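Local coordinates for anopheles Plasmodium-responsive Leucine-rich repeat protein 1B (Anopheles gambiae, PDB 4XGO) that probably takes part in the mosquito's response to Plasmodium, its leucine-rich repeat domain serving protein binding, with LRIM1 as a likely partner, at residues A[119-125]-A[141-146]; A[147-153]-A[165-171]; A[157-163]-A[179-185]. All blocks are in the same frame, centred on the assembly; numbering follows the deposited sequence. Where two conformers were deposited one is given.

Contact 1 (A[119-125]-A[141-146]); sequences TALQNLQ and SLFHVN. With NAG (2-acetamido-2-deoxy-beta-D-glucopyranose), chain C; GOL (glycerol), chain I.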
loop_
_atom_site.group_PDB
_atom_site.type_symbol
_atom_site.label_atom_id
_atom_site.label_comp_id
_atom_site.label_asym_id
_atom_site.label_seq_id
_atom_site.Cartn_x
_atom_site.Cartn_y
_atom_site.Cartn_z
ATOM N N THR A 119 10.421 1.326 -31.048
ATOM C CA THR A 119 9.807 2.374 -31.863
ATOM C C THR A 119 8.296 2.201 -32.065
ATOM O O THR A 119 7.668 2.989 -32.792
ATOM C CB THR A 119 10.542 2.520 -33.223
ATOM O OG1 THR A 119 10.558 1.272 -33.909
ATOM C CG2 THR A 119 11.964 2.998 -32.995
ATOM N N ALA A 120 7.714 1.180 -31.440
ATOM C CA ALA A 120 6.268 0.987 -31.443
ATOM C C ALA A 120 5.679 1.133 -30.052
ATOM O O ALA A 120 4.507 0.794 -29.852
ATOM C CB ALA A 120 5.912 -0.391 -31.975
ATOM N N LEU A 121 6.474 1.603 -29.095
ATOM C CA LEU A 121 6.002 1.700 -27.712
ATOM C C LEU A 121 4.903 2.759 -27.595
ATOM O O LEU A 121 5.145 3.946 -27.825
ATOM C CB LEU A 121 7.169 2.017 -26.767
ATOM C CG LEU A 121 6.840 2.155 -25.260
ATOM C CD1 LEU A 121 6.317 0.857 -24.698
ATOM C CD2 LEU A 121 8.053 2.614 -24.466
ATOM N N GLN A 122 3.689 2.343 -27.236
ATOM C CA GLN A 122 2.576 3.279 -27.175
ATOM C C GLN A 122 2.083 3.568 -25.773
ATOM O O GLN A 122 1.546 4.639 -25.539
ATOM C CB GLN A 122 1.384 2.764 -27.981
ATOM C CG GLN A 122 1.605 2.739 -29.471
ATOM C CD GLN A 122 0.306 2.677 -30.246
ATOM O OE1 GLN A 122 -0.779 2.949 -29.707
ATOM N NE2 GLN A 122 0.401 2.293 -31.504
ATOM N N ASN A 123 2.229 2.606 -24.867
ATOM C CA ASN A 123 1.667 2.711 -23.526
ATOM C C ASN A 123 2.772 2.487 -22.503
ATOM O O ASN A 123 3.374 1.424 -22.467
ATOM C CB ASN A 123 0.526 1.708 -23.356
ATOM C CG ASN A 123 -0.586 1.918 -24.375
ATOM O OD1 ASN A 123 -1.387 2.850 -24.263
ATOM N ND2 ASN A 123 -0.646 1.048 -25.371
ATOM N N LEU A 124 3.022 3.511 -21.688
ATOM C CA LEU A 124 4.118 3.485 -20.751
ATOM C C LEU A 124 3.606 3.907 -19.370
ATOM O O LEU A 124 3.056 5.014 -19.206
ATOM C CB LEU A 124 5.223 4.416 -21.227
ATOM C CG LEU A 124 6.455 4.543 -20.344
ATOM C CD1 LEU A 124 7.123 3.202 -20.086
ATOM C CD2 LEU A 124 7.437 5.519 -20.975
ATOM N N GLN A 125 3.789 3.015 -18.406
ATOM C CA GLN A 125 3.308 3.219 -17.044
ATOM C C GLN A 125 4.491 3.162 -16.100
ATOM O O GLN A 125 5.121 2.102 -15.954
ATOM C CB GLN A 125 2.319 2.121 -16.677
ATOM C CG GLN A 125 1.095 2.070 -17.567
ATOM C CD GLN A 125 0.244 3.294 -17.419
ATOM O OE1 GLN A 125 -0.137 3.664 -16.301
ATOM N NE2 GLN A 125 -0.066 3.948 -18.547
ATOM N N SER A 141 6.405 7.466 -30.454
ATOM C CA SER A 141 5.344 6.488 -30.596
ATOM C C SER A 141 4.366 6.557 -29.425
ATOM O O SER A 141 3.281 5.987 -29.497
ATOM C CB SER A 141 5.929 5.071 -30.722
ATOM O OG SER A 141 6.842 4.774 -29.678
ATOM N N LEU A 142 4.731 7.244 -28.345
ATOM C CA LEU A 142 3.861 7.226 -27.138
ATOM C C LEU A 142 2.479 7.810 -27.391
ATOM O O LEU A 142 2.330 8.837 -28.043
ATOM C CB LEU A 142 4.523 7.942 -25.953
ATOM C CG LEU A 142 5.722 7.230 -25.341
ATOM C CD1 LEU A 142 6.426 8.122 -24.325
ATOM C CD2 LEU A 142 5.366 5.892 -24.696
ATOM N N PHE A 143 1.468 7.114 -26.873
ATOM C CA PHE A 143 0.070 7.484 -27.020
ATOM C C PHE A 143 -0.542 7.751 -25.636
ATOM O O PHE A 143 -1.307 8.705 -25.472
ATOM C CB PHE A 143 -0.671 6.352 -27.737
ATOM C CG PHE A 143 -2.126 6.628 -27.987
ATOM C CD1 PHE A 143 -2.517 7.608 -28.885
ATOM C CD2 PHE A 143 -3.105 5.866 -27.359
ATOM C CE1 PHE A 143 -3.859 7.867 -29.106
ATOM C CE2 PHE A 143 -4.451 6.113 -27.582
ATOM C CZ PHE A 143 -4.822 7.110 -28.466
ATOM N N HIS A 144 -0.254 6.869 -24.670
ATOM C CA HIS A 144 -0.785 6.992 -23.299
ATOM C C HIS A 144 0.387 6.843 -22.350
ATOM O O HIS A 144 1.106 5.841 -22.419
ATOM C CB HIS A 144 -1.786 5.881 -22.983
ATOM C CG HIS A 144 -3.167 6.141 -23.468
ATOM N ND1 HIS A 144 -4.242 5.399 -23.035
ATOM C CD2 HIS A 144 -3.666 7.068 -24.318
ATOM C CE1 HIS A 144 -5.341 5.846 -23.616
ATOM N NE2 HIS A 144 -5.014 6.857 -24.403
ATOM N N VAL A 145 0.598 7.835 -21.480
ATOM C CA VAL A 145 1.726 7.837 -20.594
ATOM C C VAL A 145 1.307 8.224 -19.166
ATOM O O VAL A 145 0.550 9.174 -18.975
ATOM C CB VAL A 145 2.787 8.845 -21.070
ATOM C CG1 VAL A 145 3.922 8.881 -20.074
ATOM C CG2 VAL A 145 3.309 8.463 -22.460
ATOM N N ASN A 146 1.827 7.510 -18.173
ATOM C CA ASN A 146 1.566 7.843 -16.788
ATOM C C ASN A 146 2.876 7.842 -16.038
ATOM O O ASN A 146 3.519 6.785 -15.898
ATOM C CB ASN A 146 0.565 6.844 -16.197
ATOM C CG ASN A 146 0.007 7.279 -14.865
ATOM O OD1 ASN A 146 0.607 8.093 -14.134
ATOM N ND2 ASN A 146 -1.179 6.744 -14.554
HETATM C C1 NAG C . -1.865 7.041 -13.316
HETATM C C2 NAG C . -3.379 6.914 -13.476
HETATM C C3 NAG C . -4.069 7.116 -12.123
HETATM C C4 NAG C . -3.509 6.163 -11.079
HETATM C C5 NAG C . -1.978 6.221 -11.104
HETATM C C6 NAG C . -1.408 5.130 -10.193
HETATM C C7 NAG C . -4.817 7.787 -15.237
HETATM C C8 NAG C . -5.280 8.968 -16.027
HETATM N N2 NAG C . -3.873 7.962 -14.324
HETATM O O3 NAG C . -5.476 6.984 -12.242
HETATM O O4 NAG C . -3.886 6.602 -9.768
HETATM O O5 NAG C . -1.459 6.041 -12.412
HETATM O O6 NAG C . -0.912 5.827 -9.066
HETATM O O7 NAG C . -5.313 6.690 -15.452
HETATM C C1 GOL I . -3.240 4.951 -18.287
HETATM O O1 GOL I . -2.796 6.316 -18.301
HETATM C C2 GOL I . -3.478 4.494 -16.853
HETATM O O2 GOL I . -2.312 4.688 -16.040
HETATM C C3 GOL I . -3.898 3.030 -16.847
HETATM O O3 GOL I . -4.856 2.822 -15.803
#
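Leu121 and Leu142 lie alongside each other and point the same way just before the parallel strands 123-125 and 144-146, on the side to which Leu124 and Val145 point. The CB of Leu142 is directed away from its partner, but chi1 of -70° sets CG beside the backbone N and brings the CD2 methyl back to within 3.8 Å of Leu124 CB. Leucine suits this buried side because its branched end packs there without needing a polar partner.

The other face of the strands carries Asn123, Gln125, His144 and Asn146. Asn123, in one of its two conformers, runs alongside His144 with amide and ring planes 83° apart, its OD1 being 3.3 Å from His144 CB. Gln125 OE1 lies 3.3 Å from Asn146 CB, the two amides at 90°, and Asn146 ND2 donates to O2 of a glycerol probably left from crystallisation. At the strand entry Gln122 OE1 nears Phe143 CB.

Serine is short enough for Ser141 OG to donate to Leu121 O at 2.6 Å, from a position tilted out of the carbonyl plane. Gln122 O takes two donors: Phe143 N at 2.8 Å, in plane on a lone pair, and His144 N at 3.0 Å. Leu124 then bonds His144 O and Asn146 N in regular parallel pairing.

Asn146 ND2 is joined covalently to the first N-acetylglucosamine, while its OD1 accepts from Ser148 OG. The chemistry therefore divides by face: aliphatic side chains within; amides, imidazole and glycan on the other.

Contact 2 (A[147-153]-A[165-171]); sequences VSYNLLS and DASHNTI. With NAG (2-acetamido-2-deoxy-beta-D-glucopyranose), chain C; NAG (2-acetamido-2-deoxy-beta-D-glucopyranose), chain B.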
loop_
_atom_site.group_PDB
_atom_site.type_symbol
_atom_site.label_atom_id
_atom_site.label_comp_id
_atom_site.label_asym_id
_atom_site.label_seq_id
_atom_site.Cartn_x
_atom_site.Cartn_y
_atom_site.Cartn_z
ATOM N N VAL A 147 3.287 9.030 -15.575
ATOM C CA VAL A 147 4.458 9.192 -14.746
ATOM C C VAL A 147 4.103 9.858 -13.406
ATOM O O VAL A 147 4.952 10.489 -12.781
ATOM C CB VAL A 147 5.606 9.969 -15.452
ATOM C CG1 VAL A 147 6.144 9.175 -16.636
ATOM C CG2 VAL A 147 5.170 11.372 -15.902
ATOM N N SER A 148 2.866 9.655 -12.948
ATOM C CA SER A 148 2.407 10.267 -11.707
ATOM C C SER A 148 3.151 9.689 -10.507
ATOM O O SER A 148 3.665 8.596 -10.580
ATOM C CB SER A 148 0.895 10.098 -11.523
ATOM O OG SER A 148 0.513 8.736 -11.332
ATOM N N TYR A 149 3.219 10.458 -9.421
ATOM C CA TYR A 149 3.864 10.040 -8.179
ATOM C C TYR A 149 5.351 9.708 -8.387
ATOM O O TYR A 149 5.818 8.612 -8.113
ATOM C CB TYR A 149 3.100 8.896 -7.511
ATOM C CG TYR A 149 1.711 9.285 -7.058
ATOM C CD1 TYR A 149 1.503 9.825 -5.790
ATOM C CD2 TYR A 149 0.613 9.127 -7.896
ATOM C CE1 TYR A 149 0.228 10.175 -5.364
ATOM C CE2 TYR A 149 -0.668 9.464 -7.462
ATOM C CZ TYR A 149 -0.826 9.997 -6.197
ATOM O OH TYR A 149 -2.088 10.345 -5.737
ATOM N N ASN A 150 6.083 10.708 -8.847
ATOM C CA ASN A 150 7.521 10.632 -8.997
ATOM C C ASN A 150 8.136 11.929 -8.467
ATOM O O ASN A 150 7.464 12.674 -7.701
ATOM C CB ASN A 150 7.845 10.307 -10.450
ATOM C CG ASN A 150 7.738 8.826 -10.729
ATOM O OD1 ASN A 150 8.506 8.035 -10.174
ATOM N ND2 ASN A 150 6.809 8.446 -11.573
ATOM N N LEU A 151 9.384 12.193 -8.834
ATOM C CA LEU A 151 10.115 13.385 -8.379
ATOM C C LEU A 151 10.609 14.225 -9.536
ATOM O O LEU A 151 11.721 14.800 -9.481
ATOM C CB LEU A 151 11.296 12.953 -7.519
ATOM C CG LEU A 151 10.897 12.198 -6.253
ATOM C CD1 LEU A 151 12.093 11.528 -5.612
ATOM C CD2 LEU A 151 10.183 13.086 -5.257
ATOM N N LEU A 152 9.805 14.308 -10.584
ATOM C CA LEU A 152 10.198 15.001 -11.806
ATOM C C LEU A 152 10.046 16.508 -11.614
ATOM O O LEU A 152 9.096 16.952 -10.988
ATOM C CB LEU A 152 9.348 14.551 -12.995
ATOM C CG LEU A 152 9.454 13.088 -13.410
ATOM C CD1 LEU A 152 8.395 12.732 -14.448
ATOM C CD2 LEU A 152 10.857 12.774 -13.914
ATOM N N SER A 153 10.997 17.272 -12.142
ATOM C CA SER A 153 10.899 18.737 -12.099
ATOM C C SER A 153 10.720 19.308 -13.494
ATOM O O SER A 153 10.245 20.422 -13.642
ATOM C CB SER A 153 12.125 19.341 -11.423
ATOM O OG SER A 153 12.127 19.039 -10.032
ATOM N N ASP A 165 -0.523 11.653 -17.800
ATOM C CA ASP A 165 -0.702 11.927 -16.387
ATOM C C ASP A 165 0.686 12.092 -15.764
ATOM O O ASP A 165 1.472 11.150 -15.715
ATOM C CB ASP A 165 -1.526 10.832 -15.701
ATOM C CG ASP A 165 -1.868 11.157 -14.234
ATOM O OD1 ASP A 165 -1.234 12.049 -13.618
ATOM O OD2 ASP A 165 -2.789 10.484 -13.680
ATOM N N ALA A 166 0.980 13.324 -15.343
ATOM C CA ALA A 166 2.220 13.635 -14.603
ATOM C C ALA A 166 1.936 14.304 -13.250
ATOM O O ALA A 166 2.766 15.045 -12.705
ATOM C CB ALA A 166 3.183 14.448 -15.448
ATOM N N SER A 167 0.799 13.945 -12.667
ATOM C CA SER A 167 0.343 14.504 -11.398
ATOM C C SER A 167 1.254 14.017 -10.287
ATOM O O SER A 167 1.962 13.009 -10.449
ATOM C CB SER A 167 -1.120 14.120 -11.106
ATOM O OG SER A 167 -1.325 12.718 -10.960
ATOM N N HIS A 168 1.289 14.767 -9.195
ATOM C CA HIS A 168 2.065 14.381 -8.030
ATOM C C HIS A 168 3.563 14.228 -8.369
ATOM O O HIS A 168 4.188 13.198 -8.122
ATOM C CB HIS A 168 1.494 13.127 -7.390
ATOM C CG HIS A 168 0.077 13.280 -6.936
ATOM N ND1 HIS A 168 -0.244 13.716 -5.674
ATOM C CD2 HIS A 168 -1.098 13.045 -7.561
ATOM C CE1 HIS A 168 -1.556 13.747 -5.535
ATOM N NE2 HIS A 168 -2.098 13.329 -6.663
ATOM N N ASN A 169 4.119 15.281 -8.943
ATOM C CA ASN A 169 5.573 15.399 -9.133
ATOM C C ASN A 169 5.986 16.751 -8.536
ATOM O O ASN A 169 5.251 17.279 -7.697
ATOM C CB ASN A 169 5.916 15.268 -10.614
ATOM C CG ASN A 169 6.073 13.819 -11.043
ATOM O OD1 ASN A 169 7.126 13.202 -10.832
ATOM N ND2 ASN A 169 5.013 13.259 -11.620
ATOM N N THR A 170 7.130 17.291 -8.935
ATOM C CA THR A 170 7.534 18.660 -8.551
ATOM C C THR A 170 7.814 19.487 -9.800
ATOM O O THR A 170 8.802 20.257 -9.872
ATOM C CB THR A 170 8.767 18.667 -7.612
ATOM O OG1 THR A 170 9.894 18.038 -8.237
ATOM C CG2 THR A 170 8.456 17.937 -6.332
ATOM N N ILE A 171 6.957 19.327 -10.799
ATOM C CA ILE A 171 7.210 19.895 -12.115
ATOM C C ILE A 171 7.055 21.420 -12.093
ATOM O O ILE A 171 6.030 21.924 -11.639
ATOM C CB ILE A 171 6.268 19.264 -13.154
ATOM C CG1 ILE A 171 6.634 17.788 -13.349
ATOM C CG2 ILE A 171 6.315 19.970 -14.488
ATOM C CD1 ILE A 171 5.528 16.966 -13.985
HETATM C C1 NAG C . -1.865 7.041 -13.316
HETATM C C2 NAG C . -3.379 6.914 -13.476
HETATM C C3 NAG C . -4.069 7.116 -12.123
HETATM C C4 NAG C . -3.509 6.163 -11.079
HETATM C C5 NAG C . -1.978 6.221 -11.104
HETATM C C6 NAG C . -1.408 5.130 -10.193
HETATM C C7 NAG C . -4.817 7.787 -15.237
HETATM C C8 NAG C . -5.280 8.968 -16.027
HETATM N N2 NAG C . -3.873 7.962 -14.324
HETATM O O3 NAG C . -5.476 6.984 -12.242
HETATM O O4 NAG C . -3.886 6.602 -9.768
HETATM O O5 NAG C . -1.459 6.041 -12.412
HETATM O O6 NAG C . -0.912 5.827 -9.066
HETATM O O7 NAG C . -5.313 6.690 -15.452
HETATM C C1 NAG B . -4.856 5.762 -9.131
HETATM C C2 NAG B . -4.803 6.008 -7.631
HETATM C C3 NAG B . -5.826 5.121 -6.924
HETATM C C4 NAG B . -7.184 5.059 -7.636
HETATM C C5 NAG B . -7.095 5.077 -9.164
HETATM C C6 NAG B . -8.441 5.421 -9.791
HETATM C C7 NAG B . -2.740 6.468 -6.352
HETATM C C8 NAG B . -1.368 5.988 -5.969
HETATM N N2 NAG B . -3.463 5.686 -7.158
HETATM O O3 NAG B . -6.003 5.597 -5.605
HETATM O O4 NAG B . -7.856 3.882 -7.228
HETATM O O5 NAG B . -6.160 6.044 -9.592
HETATM O O6 NAG B . -8.405 5.137 -11.172
HETATM O O7 NAG B . -3.129 7.540 -5.916
HETATM O O HOH W 1 12.107 16.912 -7.246
#
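Tyr149 and His168 share one torsion pattern: chi1 near -60° puts each CG beside its own backbone N, and chi2 near -90° in both leaves the rings nearly parallel. They form an offset stack, planes 9° apart and centroids 4.0 Å apart, with His168 CB over the tyrosine face as a CH-pi contact. Both residues have a positive phi, so the chain turns at the same point in these two successive turns. Over the opposite tyrosine face sits the acetyl methyl C8 of the second N-acetylglucosamine, while His168 also stacks on His189 and its NE2 bonds a glycerol.

Asn150 and Asn169 occupy matching places in successive coils, as the recurrent asparagine of leucine-rich repeats does. Asparagine suits these buried turns because its amide can both donate to and accept from backbone groups. Asn169 ND2 gives one N-H to Val147 O at 3.0 Å and the other to Ala166 O at 3.1 Å. Asn150 ND2 reaches the same Val147 O from the opposite face of that carbonyl. Asn169 OD1 accepts from Leu152 N, although the exact place of this oxygen is less sure.

At the sugar end, Asp165 OD1 accepts from Ser167 N, an Asx turn, and also from Ser167 OG; OD2 accepts the N2 amide of the first N-acetylglucosamine at 2.8 Å. Ser148 packs its CB against Asp165 and Ser167, its OG being bonded to Asn146. At the far end Thr170 N donates to Leu152 O, and the hydroxyls of Ser153 and Thr170 share a bond of 3.0 Å. Val147 and Ala166 meet through methyls.

Val147 O, held by its own turn's Asn150 and by Asn169 of the next, probably helps to keep the turns in register, while Asp165 bonds the first sugar and the Tyr149 ring packs against the second.

Contact 3 (A[157-163]-A[179-185]); sequences IPIAVEE and NVELTIL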
loop_
_atom_site.group_PDB
_atom_site.type_symbol
_atom_site.label_atom_id
_atom_site.label_comp_id
_atom_site.label_asym_id
_atom_site.label_seq_id
_atom_site.Cartn_x
_atom_site.Cartn_y
_atom_site.Cartn_z
ATOM N N ILE A 157 7.187 16.643 -23.057
ATOM C CA ILE A 157 6.013 15.961 -23.594
ATOM C C ILE A 157 6.307 15.546 -25.032
ATOM O O ILE A 157 6.690 16.389 -25.847
ATOM C CB ILE A 157 4.768 16.867 -23.512
ATOM C CG1 ILE A 157 4.458 17.170 -22.037
ATOM C CG2 ILE A 157 3.566 16.192 -24.171
ATOM C CD1 ILE A 157 3.292 18.083 -21.806
ATOM N N PRO A 158 6.130 14.250 -25.354
ATOM C CA PRO A 158 6.368 13.820 -26.740
ATOM C C PRO A 158 5.331 14.387 -27.732
ATOM O O PRO A 158 4.305 14.958 -27.335
ATOM C CB PRO A 158 6.304 12.283 -26.661
ATOM C CG PRO A 158 5.543 11.989 -25.428
ATOM C CD PRO A 158 5.787 13.120 -24.469
ATOM N N ILE A 159 5.619 14.213 -29.009
ATOM C CA ILE A 159 4.949 14.962 -30.073
ATOM C C ILE A 159 3.502 14.547 -30.332
ATOM O O ILE A 159 2.719 15.333 -30.861
ATOM C CB ILE A 159 5.771 14.873 -31.383
ATOM C CG1 ILE A 159 5.385 16.003 -32.345
ATOM C CG2 ILE A 159 5.650 13.490 -32.022
ATOM C CD1 ILE A 159 6.426 16.238 -33.407
ATOM N N ALA A 160 3.150 13.317 -29.987
ATOM C CA ALA A 160 1.826 12.779 -30.338
ATOM C C ALA A 160 1.122 12.012 -29.227
ATOM O O ALA A 160 0.174 11.280 -29.494
ATOM C CB ALA A 160 1.950 11.896 -31.573
ATOM N N VAL A 161 1.569 12.165 -27.986
ATOM C CA VAL A 161 0.854 11.571 -26.857
ATOM C C VAL A 161 -0.540 12.190 -26.748
ATOM O O VAL A 161 -0.709 13.407 -26.908
ATOM C CB VAL A 161 1.661 11.683 -25.529
ATOM C CG1 VAL A 161 1.938 13.130 -25.145
ATOM C CG2 VAL A 161 0.948 10.973 -24.392
ATOM N N GLU A 162 -1.531 11.330 -26.514
ATOM C CA GLU A 162 -2.936 11.722 -26.466
ATOM C C GLU A 162 -3.394 11.924 -25.025
ATOM O O GLU A 162 -4.224 12.786 -24.749
ATOM C CB GLU A 162 -3.804 10.648 -27.137
ATOM C CG GLU A 162 -5.299 10.958 -27.188
ATOM C CD GLU A 162 -6.100 10.424 -26.001
ATOM O OE1 GLU A 162 -5.647 9.480 -25.326
ATOM O OE2 GLU A 162 -7.215 10.948 -25.736
ATOM N N GLU A 163 -2.888 11.108 -24.111
ATOM C CA GLU A 163 -3.224 11.269 -22.708
ATOM C C GLU A 163 -1.970 11.124 -21.869
ATOM O O GLU A 163 -1.230 10.147 -22.005
ATOM C CB GLU A 163 -4.293 10.263 -22.256
ATOM C CG GLU A 163 -4.577 10.350 -20.769
ATOM C CD GLU A 163 -5.885 9.698 -20.321
ATOM O OE1 GLU A 163 -6.459 8.840 -21.071
ATOM O OE2 GLU A 163 -6.318 10.028 -19.179
ATOM N N ASN A 179 2.154 19.696 -30.044
ATOM C CA ASN A 179 1.463 18.420 -30.065
ATOM C C ASN A 179 -0.014 18.729 -30.167
ATOM O O ASN A 179 -0.597 19.239 -29.223
ATOM C CB ASN A 179 1.805 17.616 -28.793
ATOM C CG ASN A 179 0.989 16.332 -28.651
ATOM O OD1 ASN A 179 -0.011 16.134 -29.317
ATOM N ND2 ASN A 179 1.429 15.462 -27.762
ATOM N N VAL A 180 -0.613 18.431 -31.317
ATOM C CA VAL A 180 -2.038 18.707 -31.544
ATOM C C VAL A 180 -2.939 17.544 -31.142
ATOM O O VAL A 180 -4.155 17.690 -31.126
ATOM C CB VAL A 180 -2.322 19.090 -33.026
ATOM C CG1 VAL A 180 -1.288 20.089 -33.519
ATOM C CG2 VAL A 180 -2.362 17.865 -33.935
ATOM N N GLU A 181 -2.345 16.395 -30.822
ATOM C CA GLU A 181 -3.107 15.217 -30.429
ATOM C C GLU A 181 -3.429 15.152 -28.942
ATOM O O GLU A 181 -4.366 14.452 -28.556
ATOM C CB GLU A 181 -2.358 13.941 -30.820
ATOM C CG GLU A 181 -2.201 13.766 -32.325
ATOM C CD GLU A 181 -3.535 13.659 -33.033
ATOM O OE1 GLU A 181 -3.693 14.294 -34.099
ATOM O OE2 GLU A 181 -4.430 12.947 -32.512
ATOM N N LEU A 182 -2.639 15.842 -28.121
ATOM C CA LEU A 182 -2.802 15.784 -26.659
ATOM C C LEU A 182 -4.182 16.298 -26.242
ATOM O O LEU A 182 -4.530 17.456 -26.489
ATOM C CB LEU A 182 -1.716 16.584 -25.954
ATOM C CG LEU A 182 -1.710 16.562 -24.422
ATOM C CD1 LEU A 182 -1.600 15.140 -23.890
ATOM C CD2 LEU A 182 -0.595 17.428 -23.840
ATOM N N THR A 183 -4.926 15.420 -25.583
ATOM C CA THR A 183 -6.348 15.593 -25.283
ATOM C C THR A 183 -6.584 15.725 -23.780
ATOM O O THR A 183 -7.360 16.573 -23.346
ATOM C CB THR A 183 -7.136 14.379 -25.858
ATOM O OG1 THR A 183 -7.022 14.388 -27.294
ATOM C CG2 THR A 183 -8.596 14.405 -25.488
ATOM N N ILE A 184 -5.939 14.867 -22.993
ATOM C CA ILE A 184 -6.103 14.861 -21.549
ATOM C C ILE A 184 -4.731 15.047 -20.920
ATOM O O ILE A 184 -3.836 14.247 -21.163
ATOM C CB ILE A 184 -6.718 13.531 -21.084
ATOM C CG1 ILE A 184 -8.114 13.345 -21.707
ATOM C CG2 ILE A 184 -6.812 13.483 -19.574
ATOM C CD1 ILE A 184 -8.740 11.998 -21.418
ATOM N N LEU A 185 -4.586 16.098 -20.115
ATOM C CA LEU A 185 -3.336 16.403 -19.421
ATOM C C LEU A 185 -3.601 16.607 -17.922
ATOM O O LEU A 185 -4.306 17.563 -17.510
ATOM C CB LEU A 185 -2.694 17.657 -19.997
ATOM C CG LEU A 185 -1.352 18.108 -19.427
ATOM C CD1 LEU A 185 -0.316 17.012 -19.544
ATOM C CD2 LEU A 185 -0.906 19.379 -20.147
HETATM O O HOH W 2 0.872 15.751 -32.768
#
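Where the chain of the leucine-rich solenoid turns back towards its next parallel strand, Asn179 caps its own turn through OD1 in an Asx motif and joins the neighbouring coil through ND2. With CG anti to the backbone N (chi1 173°), the Asn179 amide reaches across to 157-163. Its ND2 donates to Val161 O at 3.1 Å, in the carbonyl plane on a lone pair, and to Pro158 O at 3.0 Å in a more bent bond. Its OD1 accepts within its own segment, from Leu182 N at 2.9 Å and, weakly, from Glu181 N. Asparagine suits the place because one amide carries both donor and acceptor.

Glu162 O next receives Thr183 N and Ile184 N, the latter at 3.2 Å, and the strand pairing begins with Glu163 beside Ile184. These two side chains run together in the same direction, Glu163 CG lying 3.8 Å from Ile184 CB, so the methylene part of the glutamate packs on the isoleucine. Glu162, bent at chi2, sets OE2 3.4 Å from Thr183 CB; its OE1 has a weak bond to His144.

Beneath, Val161 CG1 faces Leu182 CD1, and Ile157 touches Leu182 and Leu185, aliphatic residues suited to a filled interior. Such a polar turn, followed by parallel pairing above a core of aliphatic side chains, is typical of the leucine-rich repeat solenoid.

In the fold
All three contacts join consecutive coils of the solenoid, but at different points of the coil. Contact 2 is buried, and contacts 1 and 3, whose centres are about 11 Å apart, are partly buried. Contacts 1 and 3 both bring a chain into the parallel strands; they adjoin through Phe143 O and Glu162 N and through Val145 N and Glu163 O. Their bonds are mainly backbone in contact 1, backbone and one amide in contact 3. Contact 2 takes over where strands 144-146 and 163-165 end, and there asparagine amides supplement backbone bonds. Contacts 1 and 2 share the sugar chain: Asn146 carries it, Asp165 of the next coil bonds it and Tyr149 of its own coil packs on it.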